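PDB 3SK9: CRISPR-associated endonuclease/helicase Cas3 from Thermus thermophilus HB8, which acts in CRISPR immunity against invading genetic elements, its N-terminal HD nuclease domain, the part present here, cutting single-stranded DNA with transition-metal ions such as manganese or nickel. Local coordinates for residues 44-48 and 259-263; 112-116 and 146-152; 218-223 and 237-241. One frame throughout, in Å; residues are numbered along the deposited sequence.

Interaction 1: residues 44-48 and 259-263; sequences EPPRT and GELFP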
ATOM      1  N   GLU A  44     -16.214   6.046   3.737  1.00 20.20           N
ATOM      2  CA  GLU A  44     -17.066   5.021   3.112  1.00 15.53           C
ATOM      3  C   GLU A  44     -18.366   4.844   3.921  1.00 20.77           C
ATOM      4  O   GLU A  44     -18.404   5.133   5.129  1.00 25.90           O
ATOM      5  CB  GLU A  44     -16.372   3.664   3.047  1.00 19.53           C
ATOM      6  CG  GLU A  44     -15.182   3.640   2.066  1.00 21.23           C
ATOM      7  CD  GLU A  44     -15.617   3.663   0.592  1.00 21.27           C
ATOM      8  OE1 GLU A  44     -16.688   3.103   0.275  1.00 21.23           O
ATOM      9  OE2 GLU A  44     -14.830   4.178  -0.243  1.00 22.77           O
ATOM     10  N   PRO A  45     -19.415   4.342   3.282  1.00 19.83           N
ATOM     11  CA  PRO A  45     -20.648   4.097   4.063  1.00 17.50           C
ATOM     12  C   PRO A  45     -20.455   3.149   5.230  1.00 24.97           C
ATOM     13  O   PRO A  45     -19.583   2.278   5.201  1.00 22.86           O
ATOM     14  CB  PRO A  45     -21.638   3.527   3.042  1.00 21.32           C
ATOM     15  CG  PRO A  45     -21.109   3.996   1.682  1.00 21.80           C
ATOM     16  CD  PRO A  45     -19.600   4.113   1.834  1.00 20.64           C
ATOM     17  N   PRO A  46     -21.292   3.297   6.277  1.00 21.75           N
ATOM     18  CA  PRO A  46     -21.205   2.368   7.405  1.00 21.98           C
ATOM     19  C   PRO A  46     -21.253   0.868   6.994  1.00 19.13           C
ATOM     20  O   PRO A  46     -20.576   0.049   7.622  1.00 23.36           O
ATOM     21  CB  PRO A  46     -22.453   2.717   8.252  1.00 30.44           C
ATOM     22  CG  PRO A  46     -22.837   4.088   7.865  1.00 31.83           C
ATOM     23  CD  PRO A  46     -22.381   4.302   6.443  1.00 26.71           C
ATOM     24  N   ARG A  47     -22.100   0.511   6.032  1.00 20.75           N
ATOM     25  CA  ARG A  47     -22.134  -0.895   5.576  1.00 20.55           C
ATOM     26  C   ARG A  47     -20.736  -1.333   5.104  1.00 23.84           C
ATOM     27  O   ARG A  47     -20.338  -2.458   5.354  1.00 21.43           O
ATOM     28  CB  ARG A  47     -23.111  -1.077   4.429  1.00 27.28           C
ATOM     29  CG  ARG A  47     -24.447  -1.605   4.876  1.00 41.07           C
ATOM     30  CD  ARG A  47     -25.509  -1.577   3.769  1.00 35.70           C
ATOM     31  NE  ARG A  47     -26.818  -1.822   4.391  1.00 33.58           N
ATOM     32  CZ  ARG A  47     -27.452  -0.924   5.141  1.00 41.00           C
ATOM     33  NH1 ARG A  47     -26.903   0.297   5.358  1.00 34.56           N
ATOM     34  NH2 ARG A  47     -28.629  -1.245   5.680  1.00 52.25           N
ATOM     35  N   THR A  48     -20.017  -0.450   4.407  1.00 23.00           N
ATOM     36  CA  THR A  48     -18.675  -0.800   3.909  1.00 20.50           C
ATOM     37  C   THR A  48     -17.706  -0.992   5.068  1.00 23.70           C
ATOM     38  O   THR A  48     -16.930  -1.958   5.118  1.00 21.21           O
ATOM     39  CB  THR A  48     -18.155   0.280   2.927  1.00 20.06           C
ATOM     40  OG1 THR A  48     -19.099   0.415   1.841  1.00 20.52           O
ATOM     41  CG2 THR A  48     -16.724  -0.075   2.409  1.00 21.04           C
ATOM     42  N   GLY A 259     -18.551  -4.030  -2.748  1.00 23.03           N
ATOM     43  CA  GLY A 259     -19.171  -3.426  -1.578  1.00 18.62           C
ATOM     44  C   GLY A 259     -18.547  -2.149  -1.041  1.00 22.89           C
ATOM     45  O   GLY A 259     -18.875  -1.742   0.095  1.00 24.17           O
ATOM     46  N   GLU A 260     -17.683  -1.501  -1.824  1.00 19.24           N
ATOM     47  CA  GLU A 260     -17.130  -0.178  -1.459  1.00 18.71           C
ATOM     48  C   GLU A 260     -17.240   0.733  -2.671  1.00 20.40           C
ATOM     49  O   GLU A 260     -17.555   0.274  -3.800  1.00 21.35           O
ATOM     50  CB  GLU A 260     -15.661  -0.272  -0.965  1.00 21.37           C
ATOM     51  CG  GLU A 260     -14.677  -0.806  -2.021  1.00 16.88           C
ATOM     52  CD  GLU A 260     -13.337  -1.308  -1.436  1.00 26.02           C
ATOM     53  OE1 GLU A 260     -13.126  -1.233  -0.214  1.00 23.14           O
ATOM     54  OE2 GLU A 260     -12.444  -1.763  -2.203  1.00 20.39           O
ATOM     55  N   LEU A 261     -17.036   2.023  -2.444  1.00 16.94           N
ATOM     56  CA  LEU A 261     -17.331   3.034  -3.460  1.00 15.81           C
ATOM     57  C   LEU A 261     -16.138   3.945  -3.695  1.00 17.71           C
ATOM     58  O   LEU A 261     -15.431   4.327  -2.736  1.00 21.51           O
ATOM     59  CB  LEU A 261     -18.518   3.935  -2.987  1.00 17.27           C
ATOM     60  CG  LEU A 261     -19.820   3.184  -2.730  1.00 20.11           C
ATOM     61  CD1 LEU A 261     -20.882   4.047  -1.946  1.00 23.55           C
ATOM     62  CD2 LEU A 261     -20.423   2.662  -4.049  1.00 27.20           C
ATOM     63  N   PHE A 262     -15.971   4.365  -4.947  1.00 19.75           N
ATOM     64  CA  PHE A 262     -14.953   5.348  -5.304  1.00 21.86           C
ATOM     65  C   PHE A 262     -15.555   6.324  -6.308  1.00 23.34           C
ATOM     66  O   PHE A 262     -16.446   5.950  -7.043  1.00 24.31           O
ATOM     67  CB  PHE A 262     -13.749   4.631  -5.988  1.00 22.23           C
ATOM     68  CG  PHE A 262     -13.119   3.553  -5.119  1.00 23.95           C
ATOM     69  CD1 PHE A 262     -12.318   3.886  -4.049  1.00 23.39           C
ATOM     70  CD2 PHE A 262     -13.355   2.212  -5.374  1.00 27.19           C
ATOM     71  CE1 PHE A 262     -11.757   2.903  -3.245  1.00 23.86           C
ATOM     72  CE2 PHE A 262     -12.782   1.236  -4.556  1.00 21.48           C
ATOM     73  CZ  PHE A 262     -12.005   1.590  -3.503  1.00 20.28           C
ATOM     74  N   PRO A 263     -15.034   7.551  -6.372  1.00 25.05           N
ATOM     75  CA  PRO A 263     -15.418   8.419  -7.502  1.00 23.09           C
ATOM     76  C   PRO A 263     -14.985   7.840  -8.877  1.00 27.30           C
ATOM     77  O   PRO A 263     -13.859   7.302  -9.042  1.00 26.63           O
ATOM     78  CB  PRO A 263     -14.687   9.733  -7.205  1.00 24.67           C
ATOM     79  CG  PRO A 263     -13.477   9.312  -6.397  1.00 32.22           C
ATOM     80  CD  PRO A 263     -13.955   8.142  -5.556  1.00 28.72           C
TER

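Interaction 2: residues 112-116 and 146-152; sequences VFTEL and PANAEEK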
ATOM      1  N   VAL A 112       5.258  -7.073  -9.350  1.00 18.58           N
ATOM      2  CA  VAL A 112       5.666  -8.474  -9.242  1.00 17.20           C
ATOM      3  C   VAL A 112       6.565  -8.618  -8.020  1.00 20.09           C
ATOM      4  O   VAL A 112       6.428  -9.569  -7.218  1.00 19.81           O
ATOM      5  CB  VAL A 112       6.418  -8.953 -10.499  1.00 19.13           C
ATOM      6  CG1 VAL A 112       6.954 -10.364 -10.321  1.00 23.50           C
ATOM      7  CG2 VAL A 112       5.529  -8.876 -11.741  1.00 19.78           C
ATOM      8  N   PHE A 113       7.507  -7.685  -7.867  1.00 18.89           N
ATOM      9  CA  PHE A 113       8.337  -7.684  -6.638  1.00 18.09           C
ATOM     10  C   PHE A 113       7.493  -7.448  -5.409  1.00 16.37           C
ATOM     11  O   PHE A 113       7.711  -8.086  -4.365  1.00 18.14           O
ATOM     12  CB  PHE A 113       9.440  -6.650  -6.710  1.00 18.66           C
ATOM     13  CG  PHE A 113      10.527  -6.995  -7.716  1.00 21.79           C
ATOM     14  CD1 PHE A 113      11.669  -7.663  -7.318  1.00 31.55           C
ATOM     15  CD2 PHE A 113      10.378  -6.659  -9.044  1.00 27.45           C
ATOM     16  CE1 PHE A 113      12.674  -7.957  -8.244  1.00 24.50           C
ATOM     17  CE2 PHE A 113      11.380  -6.949  -9.971  1.00 34.08           C
ATOM     18  CZ  PHE A 113      12.516  -7.595  -9.566  1.00 24.75           C
ATOM     19  N   THR A 114       6.491  -6.574  -5.489  1.00 19.44           N
ATOM     20  CA  THR A 114       5.676  -6.350  -4.290  1.00 23.75           C
ATOM     21  C   THR A 114       5.043  -7.694  -3.915  1.00 22.68           C
ATOM     22  O   THR A 114       5.020  -8.083  -2.736  1.00 19.46           O
ATOM     23  CB  THR A 114       4.556  -5.307  -4.556  1.00 20.13           C
ATOM     24  OG1 THR A 114       5.154  -4.045  -4.804  1.00 19.01           O
ATOM     25  CG2 THR A 114       3.560  -5.216  -3.329  1.00 19.54           C
ATOM     26  N   GLU A 115       4.500  -8.406  -4.900  1.00 16.51           N
ATOM     27  CA  GLU A 115       3.843  -9.668  -4.573  1.00 18.20           C
ATOM     28  C   GLU A 115       4.838 -10.673  -3.923  1.00 21.82           C
ATOM     29  O   GLU A 115       4.528 -11.291  -2.911  1.00 20.36           O
ATOM     30  CB  GLU A 115       3.143 -10.272  -5.796  1.00 22.33           C
ATOM     31  CG  GLU A 115       2.557 -11.692  -5.536  1.00 17.72           C
ATOM     32  CD  GLU A 115       1.917 -12.309  -6.754  1.00 26.72           C
ATOM     33  OE1 GLU A 115       1.886 -11.646  -7.813  1.00 26.94           O
ATOM     34  OE2 GLU A 115       1.421 -13.456  -6.650  1.00 27.59           O
ATOM     35  N   LEU A 116       6.028 -10.848  -4.512  1.00 19.59           N
ATOM     36  CA  LEU A 116       7.009 -11.786  -3.938  1.00 19.36           C
ATOM     37  C   LEU A 116       7.423 -11.382  -2.527  1.00 24.06           C
ATOM     38  O   LEU A 116       7.560 -12.243  -1.678  1.00 21.76           O
ATOM     39  CB  LEU A 116       8.245 -11.880  -4.799  1.00 21.20           C
ATOM     40  CG  LEU A 116       7.996 -12.534  -6.161  1.00 23.21           C
ATOM     41  CD1 LEU A 116       9.259 -12.414  -7.021  1.00 26.05           C
ATOM     42  CD2 LEU A 116       7.603 -13.958  -5.926  1.00 29.60           C
ATOM     43  N   PRO A 146      -2.501 -13.237  -9.802  1.00 19.91           N
ATOM     44  CA  PRO A 146      -1.102 -13.461  -9.404  1.00 22.12           C
ATOM     45  C   PRO A 146      -0.105 -13.395 -10.580  1.00 17.48           C
ATOM     46  O   PRO A 146      -0.411 -13.842 -11.694  1.00 19.52           O
ATOM     47  CB  PRO A 146      -1.119 -14.863  -8.792  1.00 23.76           C
ATOM     48  CG  PRO A 146      -2.325 -15.539  -9.403  1.00 29.92           C
ATOM     49  CD  PRO A 146      -3.321 -14.468  -9.756  1.00 21.17           C
ATOM     50  N   ALA A 147       1.095 -12.928 -10.291  1.00 21.43           N
ATOM     51  CA  ALA A 147       2.168 -12.895 -11.293  1.00 27.06           C
ATOM     52  C   ALA A 147       2.434 -14.314 -11.831  1.00 25.47           C
ATOM     53  O   ALA A 147       2.391 -15.280 -11.071  1.00 22.09           O
ATOM     54  CB  ALA A 147       3.421 -12.390 -10.674  1.00 21.12           C
ATOM     55  N   ASN A 148       2.760 -14.432 -13.114  1.00 19.05           N
ATOM     56  CA  ASN A 148       2.981 -15.763 -13.679  1.00 21.91           C
ATOM     57  C   ASN A 148       4.396 -16.298 -13.446  1.00 19.49           C
ATOM     58  O   ASN A 148       5.269 -15.597 -12.956  1.00 21.43           O
ATOM     59  CB  ASN A 148       2.640 -15.766 -15.191  1.00 24.20           C
ATOM     60  CG  ASN A 148       3.526 -14.807 -16.015  1.00 27.77           C
ATOM     61  OD1 ASN A 148       4.752 -14.849 -15.937  1.00 22.99           O
ATOM     62  ND2 ASN A 148       2.894 -13.947 -16.819  1.00 26.96           N
ATOM     63  N   ALA A 149       4.637 -17.530 -13.867  1.00 23.81           N
ATOM     64  CA  ALA A 149       5.941 -18.183 -13.652  1.00 27.26           C
ATOM     65  C   ALA A 149       7.110 -17.467 -14.264  1.00 27.32           C
ATOM     66  O   ALA A 149       8.165 -17.395 -13.664  1.00 27.75           O
ATOM     67  CB  ALA A 149       5.900 -19.609 -14.183  1.00 28.73           C
ATOM     68  N   GLU A 150       6.956 -16.979 -15.488  1.00 22.95           N
ATOM     69  CA  GLU A 150       8.031 -16.278 -16.145  1.00 28.09           C
ATOM     70  C   GLU A 150       8.351 -14.960 -15.415  1.00 25.86           C
ATOM     71  O   GLU A 150       9.518 -14.659 -15.187  1.00 27.46           O
ATOM     72  CB  GLU A 150       7.682 -16.038 -17.608  1.00 32.06           C
ATOM     73  CG  GLU A 150       8.720 -15.202 -18.395  1.00 42.70           C
ATOM     74  CD  GLU A 150      10.100 -15.859 -18.555  1.00 51.23           C
ATOM     75  OE1 GLU A 150      10.291 -17.045 -18.193  1.00 44.87           O
ATOM     76  OE2 GLU A 150      11.007 -15.154 -19.055  1.00 60.56           O
ATOM     77  N   GLU A 151       7.344 -14.150 -15.063  1.00 21.36           N
ATOM     78  CA  GLU A 151       7.618 -12.948 -14.270  1.00 20.18           C
ATOM     79  C   GLU A 151       8.368 -13.273 -12.968  1.00 23.70           C
ATOM     80  O   GLU A 151       9.319 -12.600 -12.609  1.00 23.39           O
ATOM     81  CB  GLU A 151       6.301 -12.280 -13.884  1.00 23.53           C
ATOM     82  CG  GLU A 151       5.599 -11.594 -15.038  1.00 26.13           C
ATOM     83  CD  GLU A 151       4.272 -10.935 -14.553  1.00 33.65           C
ATOM     84  OE1 GLU A 151       3.449 -11.637 -13.934  1.00 27.50           O
ATOM     85  OE2 GLU A 151       4.051  -9.728 -14.800  1.00 33.67           O
ATOM     86  N   LYS A 152       7.912 -14.291 -12.245  1.00 23.23           N
ATOM     87  CA  LYS A 152       8.545 -14.617 -10.971  1.00 23.98           C
ATOM     88  C   LYS A 152       9.974 -15.126 -11.188  1.00 22.89           C
ATOM     89  O   LYS A 152      10.869 -14.767 -10.414  1.00 28.48           O
ATOM     90  CB  LYS A 152       7.706 -15.613 -10.181  1.00 28.94           C
ATOM     91  CG  LYS A 152       6.371 -15.014  -9.753  1.00 30.56           C
ATOM     92  CD  LYS A 152       5.632 -15.922  -8.806  1.00 32.12           C
ATOM     93  CE  LYS A 152       5.048 -17.122  -9.522  1.00 43.05           C
ATOM     94  NZ  LYS A 152       4.300 -17.968  -8.558  1.00 45.80           N
TER
HETATM   95  O   HOH W   1       2.267 -15.545  -8.258  1.00 32.38           O

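Interaction 3: residues 218-223 and 237-241; sequences LFPYGR and LAQEA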
ATOM      1  N   LEU A 218      -1.222  16.706  -5.638  1.00 23.27           N
ATOM      2  CA  LEU A 218      -2.001  16.438  -4.423  1.00 23.85           C
ATOM      3  C   LEU A 218      -1.066  16.166  -3.226  1.00 25.41           C
ATOM      4  O   LEU A 218      -1.364  16.519  -2.066  1.00 21.85           O
ATOM      5  CB  LEU A 218      -2.894  15.194  -4.666  1.00 19.50           C
ATOM      6  CG  LEU A 218      -3.935  15.437  -5.786  1.00 21.59           C
ATOM      7  CD1 LEU A 218      -4.778  14.190  -6.056  1.00 26.68           C
ATOM      8  CD2 LEU A 218      -4.804  16.667  -5.434  1.00 23.41           C
ATOM      9  N   PHE A 219       0.060  15.513  -3.540  1.00 22.75           N
ATOM     10  CA  PHE A 219       1.016  15.039  -2.542  1.00 20.72           C
ATOM     11  C   PHE A 219       2.404  15.486  -2.985  1.00 19.51           C
ATOM     12  O   PHE A 219       3.179  14.720  -3.544  1.00 18.66           O
ATOM     13  CB  PHE A 219       0.919  13.500  -2.408  1.00 21.60           C
ATOM     14  CG  PHE A 219      -0.186  13.066  -1.483  1.00 17.52           C
ATOM     15  CD1 PHE A 219      -1.474  12.798  -1.959  1.00 26.06           C
ATOM     16  CD2 PHE A 219       0.061  12.986  -0.120  1.00 18.11           C
ATOM     17  CE1 PHE A 219      -2.523  12.442  -1.037  1.00 18.99           C
ATOM     18  CE2 PHE A 219      -0.948  12.666   0.786  1.00 17.84           C
ATOM     19  CZ  PHE A 219      -2.221  12.377   0.340  1.00 19.39           C
ATOM     20  N   PRO A 220       2.735  16.741  -2.693  1.00 23.33           N
ATOM     21  CA  PRO A 220       3.984  17.317  -3.215  1.00 20.23           C
ATOM     22  C   PRO A 220       5.252  16.593  -2.753  1.00 19.49           C
ATOM     23  O   PRO A 220       5.328  16.081  -1.629  1.00 22.07           O
ATOM     24  CB  PRO A 220       3.986  18.748  -2.635  1.00 25.61           C
ATOM     25  CG  PRO A 220       2.570  19.018  -2.159  1.00 27.48           C
ATOM     26  CD  PRO A 220       2.020  17.666  -1.780  1.00 22.78           C
ATOM     27  N   TYR A 221       6.260  16.576  -3.632  1.00 21.79           N
ATOM     28  CA  TYR A 221       7.549  15.964  -3.301  1.00 25.06           C
ATOM     29  C   TYR A 221       8.293  16.870  -2.342  1.00 27.73           C
ATOM     30  O   TYR A 221       8.085  18.091  -2.384  1.00 28.81           O
ATOM     31  CB  TYR A 221       8.402  15.764  -4.552  1.00 25.08           C
ATOM     32  CG  TYR A 221       7.777  14.926  -5.646  1.00 26.61           C
ATOM     33  CD1 TYR A 221       7.002  13.782  -5.349  1.00 27.06           C
ATOM     34  CD2 TYR A 221       7.947  15.262  -6.983  1.00 24.73           C
ATOM     35  CE1 TYR A 221       6.442  13.005  -6.366  1.00 26.01           C
ATOM     36  CE2 TYR A 221       7.389  14.473  -8.006  1.00 27.23           C
ATOM     37  CZ  TYR A 221       6.644  13.345  -7.682  1.00 26.99           C
ATOM     38  OH  TYR A 221       6.087  12.578  -8.693  1.00 27.22           O
ATOM     39  N   GLY A 222       9.113  16.284  -1.457  1.00 24.11           N
ATOM     40  CA  GLY A 222      10.000  17.051  -0.597  1.00 27.73           C
ATOM     41  C   GLY A 222       9.614  17.099   0.874  1.00 32.29           C
ATOM     42  O   GLY A 222      10.189  17.879   1.665  1.00 29.54           O
ATOM     43  N   ARG A 223       8.664  16.254   1.266  1.00 24.64           N
ATOM     44  CA  ARG A 223       8.261  16.167   2.669  1.00 21.36           C
ATOM     45  C   ARG A 223       9.121  15.063   3.249  1.00 21.40           C
ATOM     46  O   ARG A 223       9.338  14.037   2.605  1.00 24.98           O
ATOM     47  CB  ARG A 223       6.746  15.865   2.832  1.00 18.43           C
ATOM     48  CG  ARG A 223       5.864  17.087   2.411  1.00 21.39           C
ATOM     49  CD  ARG A 223       4.397  16.771   2.212  1.00 20.02           C
ATOM     50  NE  ARG A 223       4.254  15.939   1.031  1.00 20.54           N
ATOM     51  CZ  ARG A 223       3.772  14.704   1.020  1.00 23.22           C
ATOM     52  NH1 ARG A 223       3.282  14.153   2.143  1.00 20.47           N
ATOM     53  NH2 ARG A 223       3.745  14.038  -0.152  1.00 20.61           N
ATOM     54  N   LEU A 237      -3.486  16.340   3.728  1.00 21.08           N
ATOM     55  CA  LEU A 237      -3.379  16.396   2.285  1.00 17.91           C
ATOM     56  C   LEU A 237      -4.367  15.404   1.653  1.00 18.67           C
ATOM     57  O   LEU A 237      -4.942  15.662   0.589  1.00 22.69           O
ATOM     58  CB  LEU A 237      -1.947  16.042   1.851  1.00 20.65           C
ATOM     59  CG  LEU A 237      -0.850  17.082   2.160  1.00 22.63           C
ATOM     60  CD1 LEU A 237       0.518  16.393   1.855  1.00 23.74           C
ATOM     61  CD2 LEU A 237      -1.037  18.303   1.288  1.00 27.85           C
ATOM     62  N   ALA A 238      -4.530  14.252   2.283  1.00 18.38           N
ATOM     63  CA  ALA A 238      -5.458  13.233   1.750  1.00 18.83           C
ATOM     64  C   ALA A 238      -6.889  13.761   1.751  1.00 21.70           C
ATOM     65  O   ALA A 238      -7.652  13.566   0.808  1.00 22.32           O
ATOM     66  CB  ALA A 238      -5.375  11.960   2.599  1.00 20.92           C
ATOM     67  N   GLN A 239      -7.260  14.426   2.833  1.00 24.60           N
ATOM     68  CA  GLN A 239      -8.625  14.947   2.930  1.00 24.40           C
ATOM     69  C   GLN A 239      -8.840  16.020   1.860  1.00 21.49           C
ATOM     70  O   GLN A 239      -9.883  16.039   1.195  1.00 23.56           O
ATOM     71  CB  GLN A 239      -8.909  15.488   4.338  1.00 28.98           C
ATOM     72  CG  GLN A 239     -10.430  15.733   4.587  1.00 42.28           C
ATOM     73  CD  GLN A 239     -11.298  14.494   4.234  1.00 60.18           C
ATOM     74  OE1 GLN A 239     -11.131  13.413   4.811  1.00 57.27           O
ATOM     75  NE2 GLN A 239     -12.210  14.658   3.265  1.00 58.69           N
ATOM     76  N   GLU A 240      -7.854  16.884   1.642  1.00 23.70           N
ATOM     77  CA  GLU A 240      -7.980  17.912   0.587  1.00 23.94           C
ATOM     78  C   GLU A 240      -8.093  17.294  -0.792  1.00 18.84           C
ATOM     79  O   GLU A 240      -8.841  17.771  -1.635  1.00 24.77           O
ATOM     80  CB  GLU A 240      -6.797  18.895   0.586  1.00 33.19           C
ATOM     81  CG  GLU A 240      -6.847  19.967   1.647  1.00 46.60           C
ATOM     82  CD  GLU A 240      -5.740  21.000   1.459  1.00 68.52           C
ATOM     83  OE1 GLU A 240      -6.060  22.192   1.242  1.00 73.74           O
ATOM     84  OE2 GLU A 240      -4.547  20.617   1.511  1.00 72.26           O
ATOM     85  N   ALA A 241      -7.314  16.246  -1.020  1.00 21.82           N
ATOM     86  CA  ALA A 241      -7.252  15.598  -2.319  1.00 19.90           C
ATOM     87  C   ALA A 241      -8.586  14.920  -2.566  1.00 23.66           C
ATOM     88  O   ALA A 241      -9.150  15.009  -3.659  1.00 24.48           O
ATOM     89  CB  ALA A 241      -6.147  14.554  -2.345  1.00 20.02           C
TER
HETATM   90  O   HOH W   2      -3.923  17.360  -1.408  1.00 23.86           O

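Interaction 1: residues 44-48 and 259-263
Residues 44-48 turn from a loop into the first residues of helix 46-56 and lie against strand 260-264 where that strand begins, bringing Thr48 CA to 5.6 Å from Glu260 CA. Pro45 stands at the N-cap of the helix, with Glu44 just before it and Thr48 in the first turn, and the side chains of Glu44 and Thr48 reach the strand's backbone. Glu44 gets there by a bend in its chain at chi2 (-73°), which brings the carboxylate up to the N-H and carbonyl oxygen of Leu261. Leu261 N donates to Glu44 OE1 over 2.9 Å with an N-H...O angle of 158°, entering from the syn side of the carboxylate and about 20° out of its plane. The other oxygen, Glu44 OE2, lies only 2.6 Å from Leu261 O. Beside this pair, Thr48 OG1 donates to Gly259 O over 2.8 Å, in the plane of the carbonyl. The same torsion that places OG1 beside the backbone N sends the methyl CG2 across the side chain of Glu260, 3.5 Å from its CB. Glu260 carries its own carboxylate elsewhere, to a hydrogen bond with Tyr52 OH. On the outer side, Pro45 CG packs on Leu261 CD1 at 3.6 Å, a small apolar patch that flanks the polar one. Gly259 sits in the tight turn between strands 253-257 and 260-264, with a positive phi. Glu44 is buried, and two oxygens as close as its OE2 and the carbonyl of Leu261 would be consistent with a proton held by the acid, although the geometry does not settle it.

Interaction 2: residues 112-116 and 146-152
An N-terminal capping box opens helix 149-161, and its glutamate, Glu151, rests against Val112 while the residues leading into it dock on helix 110-124. Val112 CG2 is 3.5 Å from Glu151 OE2, and the other methyl, Val112 CG1, faces Ala147 CB at 4.1 Å. Within the box Asn148 is the N-cap: Glu151 N donates to Asn148 OD1 over 2.8 Å in a nearly straight bond (176°). In return, Asn148 N donates to Glu151 OE1, which accepts on its anti lone pair at 3.0 Å. The second oxygen of Glu151 takes a hydrogen bond from His142, so the carboxylate beside Val112 is doubly held. One turn further along, Glu115 stretches out fully, with CG anti to the backbone N (chi1 174°), and catches the loop. Ala147 N donates to the syn lone pair of Glu115 OE1, 2.9 Å away, at 167°. A water then links Glu115 OE2, Ala147 O and Lys152 NZ, donating to the two oxygens and accepting from the ammonium group, so the carboxylate and the lysine are joined through water. Lys152 also lays its aliphatic chain against Leu116, Lys152 CD to Leu116 CD2 at 4.0 Å. The arrangement is that of a capping box whose preceding loop is pinned to a neighbouring helix, here within the mainly helical body of the HD domain.

Interaction 3: residues 218-223 and 237-241
This is a mainly apolar contact between the loop that follows helix 196-213 and the face of helix 230-246 that looks back on it. Leu237 and Ala241, one helical turn apart, supply most of the helix side. Leu218 CD1 and CD2 each lie 4.0 Å from Ala241 CB. Phe219 turns its ring to the helix through a chi1 of -84°, and its far end reaches the backbone: Phe219 CZ comes within 3.6 Å of Ala238 N, with Ala238 CB at the ring's edge. Phe219 CE2 approaches Leu237 CB at 3.7 Å. The leucine's two branches then part. CD2 touches the carbonyl of Leu218, while CD1 abuts Pro220 CD and lies over one face of the Arg223 guanidinium, 3.6 Å from Arg223 NH1 and offset toward the rim of the group. Arg223 NE and NH2 both donate to Pro220 O, side-on, at 2.9 and 3.0 Å, with the acceptor nearly in the guanidinium plane. Arg223 NH2 also forms a salt bridge with Asp32, so the flat group Leu237 leans on is held both by its own loop and by Asp32. No direct hydrogen bond joins the two segments; instead a water donates to both Leu218 O and Leu237 O. Helix 26-43, which carries Asp32 and the metal-binding His29, packs on Phe219 through Val36 and on Ala238 through Ala39, while Val212 of helix 196-213 touches both Phe219 and Ala241.

Overall arrangement
All three contacts are partly buried, and their centres lie about 16 to 19 Å from the centre of the chain. Interactions 2 and 3 fall on opposite sides of that centre, with nearest atoms about 17 Å apart; the nearest atoms of interactions 1 and 3 are about 8 Å apart. The first two share a chemistry, a glutamate side chain accepting from a backbone N-H, but interaction 1 joins a helix start to the only sheet, whereas interaction 2 joins two helices through a capped loop and adds a water. Interaction 3 relies on apolar packing. Helix 196-213 links two of them, touching Glu260 and Phe262 in interaction 1 and Phe219 and Ala241 in interaction 3.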